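Local coordinates for Yop proteins translocation protein H (Yersinia pestis, PDB 1Z21) that may regulate assembly of the type III secretion injectisome, by controlling secretion or polymerisation of the needle subunit, and contributes to virulence, at residues 39-48 with 93-101. Residues are numbered along the deposited sequence; the frame is centred on the assembly and turned at random.
Sequences LLARFGQHQG and LPYLSELIN
Tyr95 and His46 form the one aromatic pair of this contact. CB of His46 sits over the centre of the Tyr95 ring, 3.4 Å from its centroid, in a CH-pi contact, and the imidazole continues from there across the same ring in an offset edge-to-face pair, its plane turned 75° from that of the phenol. CD2 of His46 leads, 3.5 Å from Tyr95 CE2. The carbonyl O of Gly48 comes to the edge of the Tyr95 ring, near its plane and 3.2 Å from CD1. With CG anti to the backbone N (chi1 -165°), Tyr95 reaches out from the first turn of its helix toward the loop at 46-48, and a hydrogen bond between its OH and Asp55 of helix 52-66 probably helps hold the far end of the ring. A second CH-pi contact lies deeper: CD2 of Leu99 stands almost on the normal of the Phe43 ring, 3.6 Å from its centroid, while Arg42 CB lies toward the rim of the opposite face. Both segments belong to the five-helix core domain of YopR, which resembles one domain of the secretion regulator YopN; here the C-terminal end of helix 25-43 meets the start of helix 94-107, the axes of the short segments 39-43 and 94-101 approaching to 10.3 Å, their directions 112° apart. Between them apolar packing centres on Leu96: CD1 meets Phe43 CD2 at 4.0 Å, and CD2 touches both Leu39 CB and Leu40 CD2. Leu93 CD1 packs against the backbone at Gly44 O and His46 O, 3.1 Å from the latter. Polar linkage is slight and runs through water, which donates to His46 O and accepts a weak bond from Tyr95 N at the helix start. Close by, the carbonyl O of Leu93 takes two bonds, from Ser97 N and from Ser97 OG, the hydroxyl approaching from above the carbonyl plane at 2.9 Å.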
loop_
_atom_site.group_PDB
_atom_site.type_symbol
_atom_site.label_atom_id
_atom_site.label_comp_id
_atom_site.label_asym_id
_atom_site.label_seq_id
_atom_site.Cartn_x
_atom_site.Cartn_y
_atom_site.Cartn_z
ATOM N N LEU A 39 -7.169 3.108 1.835
ATOM C CA LEU A 39 -7.677 1.898 1.185
ATOM C C LEU A 39 -8.857 1.321 1.957
ATOM O O LEU A 39 -9.816 0.847 1.370
ATOM C CB LEU A 39 -6.568 0.852 1.042
ATOM C CG LEU A 39 -5.536 1.132 -0.063
ATOM C CD1 LEU A 39 -4.374 0.171 0.047
ATOM C CD2 LEU A 39 -6.141 1.044 -1.461
ATOM N N LEU A 40 -8.788 1.360 3.278
ATOM C CA LEU A 40 -9.898 0.894 4.102
ATOM C C LEU A 40 -11.133 1.784 3.919
ATOM O O LEU A 40 -12.263 1.300 3.978
ATOM C CB LEU A 40 -9.474 0.816 5.569
ATOM C CG LEU A 40 -8.651 -0.436 5.901
ATOM C CD1 LEU A 40 -8.121 -0.370 7.331
ATOM C CD2 LEU A 40 -9.455 -1.709 5.701
ATOM N N ALA A 41 -10.918 3.069 3.662
ATOM C CA ALA A 41 -12.009 4.004 3.397
ATOM C C ALA A 41 -12.702 3.697 2.072
ATOM O O ALA A 41 -13.892 3.958 1.929
ATOM C CB ALA A 41 -11.499 5.435 3.401
ATOM N N ARG A 42 -11.968 3.149 1.105
ATOM C CA ARG A 42 -12.552 2.770 -0.190
ATOM C C ARG A 42 -13.103 1.342 -0.219
ATOM O O ARG A 42 -14.074 1.075 -0.917
ATOM C CB ARG A 42 -11.516 2.909 -1.306
ATOM C CG ARG A 42 -10.969 4.317 -1.474
ATOM C CD ARG A 42 -11.872 5.158 -2.363
ATOM N NE ARG A 42 -11.739 4.801 -3.772
ATOM C CZ ARG A 42 -11.083 5.531 -4.669
ATOM N NH2 ARG A 42 -11.015 5.126 -5.930
ATOM N N PHE A 43 -12.498 0.429 0.539
ATOM C CA PHE A 43 -12.763 -1.002 0.393
ATOM C C PHE A 43 -13.100 -1.739 1.691
ATOM O O PHE A 43 -13.376 -2.932 1.661
ATOM C CB PHE A 43 -11.547 -1.680 -0.240
ATOM C CG PHE A 43 -11.216 -1.183 -1.618
ATOM C CD1 PHE A 43 -12.104 -1.370 -2.665
ATOM C CD2 PHE A 43 -10.009 -0.536 -1.871
ATOM C CE1 PHE A 43 -11.813 -0.916 -3.934
ATOM C CE2 PHE A 43 -9.706 -0.081 -3.152
ATOM C CZ PHE A 43 -10.606 -0.275 -4.182
ATOM N N GLY A 44 -13.068 -1.044 2.824
ATOM C CA GLY A 44 -13.226 -1.673 4.125
ATOM C C GLY A 44 -14.596 -2.291 4.364
ATOM O O GLY A 44 -14.719 -3.240 5.138
ATOM N N GLN A 45 -15.615 -1.737 3.713
ATOM C CA GLN A 45 -16.982 -2.247 3.793
ATOM C C GLN A 45 -17.379 -3.092 2.585
ATOM O O GLN A 45 -18.550 -3.447 2.433
ATOM C CD GLN A 45 -20.353 -0.364 4.389
ATOM O OE1 GLN A 45 -20.037 0.643 5.021
ATOM N NE2 GLN A 45 -21.572 -0.283 3.868
ATOM N N HIS A 46 -16.410 -3.414 1.730
ATOM C CA HIS A 46 -16.649 -4.273 0.576
ATOM C C HIS A 46 -16.561 -5.715 1.016
ATOM O O HIS A 46 -15.576 -6.126 1.623
ATOM C CB HIS A 46 -15.615 -4.035 -0.532
ATOM C CG HIS A 46 -15.904 -2.851 -1.397
ATOM N ND1 HIS A 46 -16.428 -1.676 -0.905
ATOM C CD2 HIS A 46 -15.718 -2.650 -2.724
ATOM C CE1 HIS A 46 -16.559 -0.806 -1.891
ATOM N NE2 HIS A 46 -16.138 -1.375 -3.007
ATOM N N GLN A 47 -17.596 -6.483 0.698
ATOM C CA GLN A 47 -17.611 -7.916 0.925
ATOM C C GLN A 47 -17.906 -8.632 -0.384
ATOM O O GLN A 47 -18.229 -8.010 -1.389
ATOM C CB GLN A 47 -18.673 -8.264 1.959
ATOM C CG GLN A 47 -18.383 -7.712 3.331
ATOM C CD GLN A 47 -19.370 -8.216 4.356
ATOM O OE1 GLN A 47 -20.580 -8.035 4.198
ATOM N NE2 GLN A 47 -18.867 -8.864 5.401
ATOM N N GLY A 48 -17.803 -9.948 -0.378
ATOM C CA GLY A 48 -17.995 -10.693 -1.609
ATOM C C GLY A 48 -16.802 -10.561 -2.548
ATOM O O GLY A 48 -15.684 -10.344 -2.099
ATOM N N LEU A 93 -10.213 -7.927 6.457
ATOM C CA LEU A 93 -11.080 -7.931 5.281
ATOM C C LEU A 93 -10.466 -8.701 4.111
ATOM O O LEU A 93 -9.448 -8.279 3.551
ATOM C CB LEU A 93 -11.366 -6.505 4.844
ATOM C CG LEU A 93 -12.281 -6.362 3.626
ATOM C CD1 LEU A 93 -13.735 -6.534 4.055
ATOM C CD2 LEU A 93 -12.066 -5.036 2.943
ATOM N N PRO A 94 -11.091 -9.806 3.717
ATOM C CA PRO A 94 -10.564 -10.619 2.621
ATOM C C PRO A 94 -10.687 -9.926 1.269
ATOM O O PRO A 94 -9.951 -10.278 0.355
ATOM C CB PRO A 94 -11.417 -11.890 2.671
ATOM C CG PRO A 94 -12.673 -11.506 3.375
ATOM C CD PRO A 94 -12.350 -10.353 4.263
ATOM N N TYR A 95 -11.591 -8.962 1.160
ATOM C CA TYR A 95 -11.783 -8.229 -0.076
ATOM C C TYR A 95 -10.542 -7.428 -0.419
ATOM O O TYR A 95 -10.003 -7.577 -1.509
ATOM C CB TYR A 95 -12.983 -7.295 0.031
ATOM C CG TYR A 95 -13.483 -6.771 -1.288
ATOM C CD1 TYR A 95 -14.585 -7.350 -1.905
ATOM C CD2 TYR A 95 -12.874 -5.678 -1.914
ATOM C CE1 TYR A 95 -15.061 -6.873 -3.110
ATOM C CE2 TYR A 95 -13.348 -5.187 -3.123
ATOM C CZ TYR A 95 -14.443 -5.796 -3.719
ATOM O OH TYR A 95 -14.937 -5.336 -4.911
ATOM N N LEU A 96 -10.091 -6.591 0.514
ATOM C CA LEU A 96 -8.916 -5.743 0.276
ATOM C C LEU A 96 -7.663 -6.604 0.182
ATOM O O LEU A 96 -6.780 -6.355 -0.635
ATOM C CB LEU A 96 -8.770 -4.672 1.370
ATOM C CG LEU A 96 -7.572 -3.709 1.255
ATOM C CD1 LEU A 96 -7.486 -3.032 -0.114
ATOM C CD2 LEU A 96 -7.608 -2.648 2.357
ATOM N N SER A 97 -7.593 -7.635 1.012
ATOM C CA SER A 97 -6.475 -8.555 0.977
ATOM C C SER A 97 -6.350 -9.221 -0.386
ATOM O O SER A 97 -5.252 -9.379 -0.908
ATOM C CB SER A 97 -6.629 -9.596 2.080
ATOM O OG SER A 97 -6.588 -8.948 3.331
ATOM N N GLU A 98 -7.488 -9.596 -0.971
ATOM C CA GLU A 98 -7.501 -10.274 -2.267
ATOM C C GLU A 98 -7.108 -9.310 -3.380
ATOM O O GLU A 98 -6.353 -9.668 -4.280
ATOM C CB GLU A 98 -8.876 -10.874 -2.561
ATOM C CG GLU A 98 -9.014 -11.499 -3.947
ATOM C CD GLU A 98 -8.054 -12.642 -4.202
ATOM O OE1 GLU A 98 -7.443 -13.149 -3.241
ATOM O OE2 GLU A 98 -7.914 -13.051 -5.376
ATOM N N LEU A 99 -7.636 -8.096 -3.309
ATOM C CA LEU A 99 -7.263 -7.019 -4.223
ATOM C C LEU A 99 -5.760 -6.790 -4.237
ATOM O O LEU A 99 -5.151 -6.639 -5.292
ATOM C CB LEU A 99 -7.915 -5.711 -3.773
ATOM C CG LEU A 99 -8.760 -4.921 -4.743
ATOM C CD1 LEU A 99 -9.704 -5.840 -5.518
ATOM C CD2 LEU A 99 -9.532 -3.890 -3.926
ATOM N N ILE A 100 -5.176 -6.724 -3.041
ATOM C CA ILE A 100 -3.758 -6.470 -2.890
ATOM C C ILE A 100 -2.965 -7.573 -3.545
ATOM O O ILE A 100 -2.013 -7.328 -4.283
ATOM C CB ILE A 100 -3.389 -6.335 -1.403
ATOM C CG1 ILE A 100 -3.885 -4.983 -0.890
ATOM C CG2 ILE A 100 -1.872 -6.473 -1.211
ATOM C CD1 ILE A 100 -3.689 -4.787 0.605
ATOM N N ASN A 101 -3.377 -8.803 -3.295
ATOM C CA ASN A 101 -2.676 -9.925 -3.865
ATOM C C ASN A 101 -2.755 -9.964 -5.401
ATOM O O ASN A 101 -1.792 -10.348 -6.039
ATOM C CB ASN A 101 -3.120 -11.213 -3.173
ATOM C CG ASN A 101 -2.607 -11.285 -1.707
ATOM O OD1 ASN A 101 -1.396 -11.144 -1.445
ATOM N ND2 ASN A 101 -3.521 -11.462 -0.760
HETATM O O HOH W 1 -14.723 -9.099 2.390
#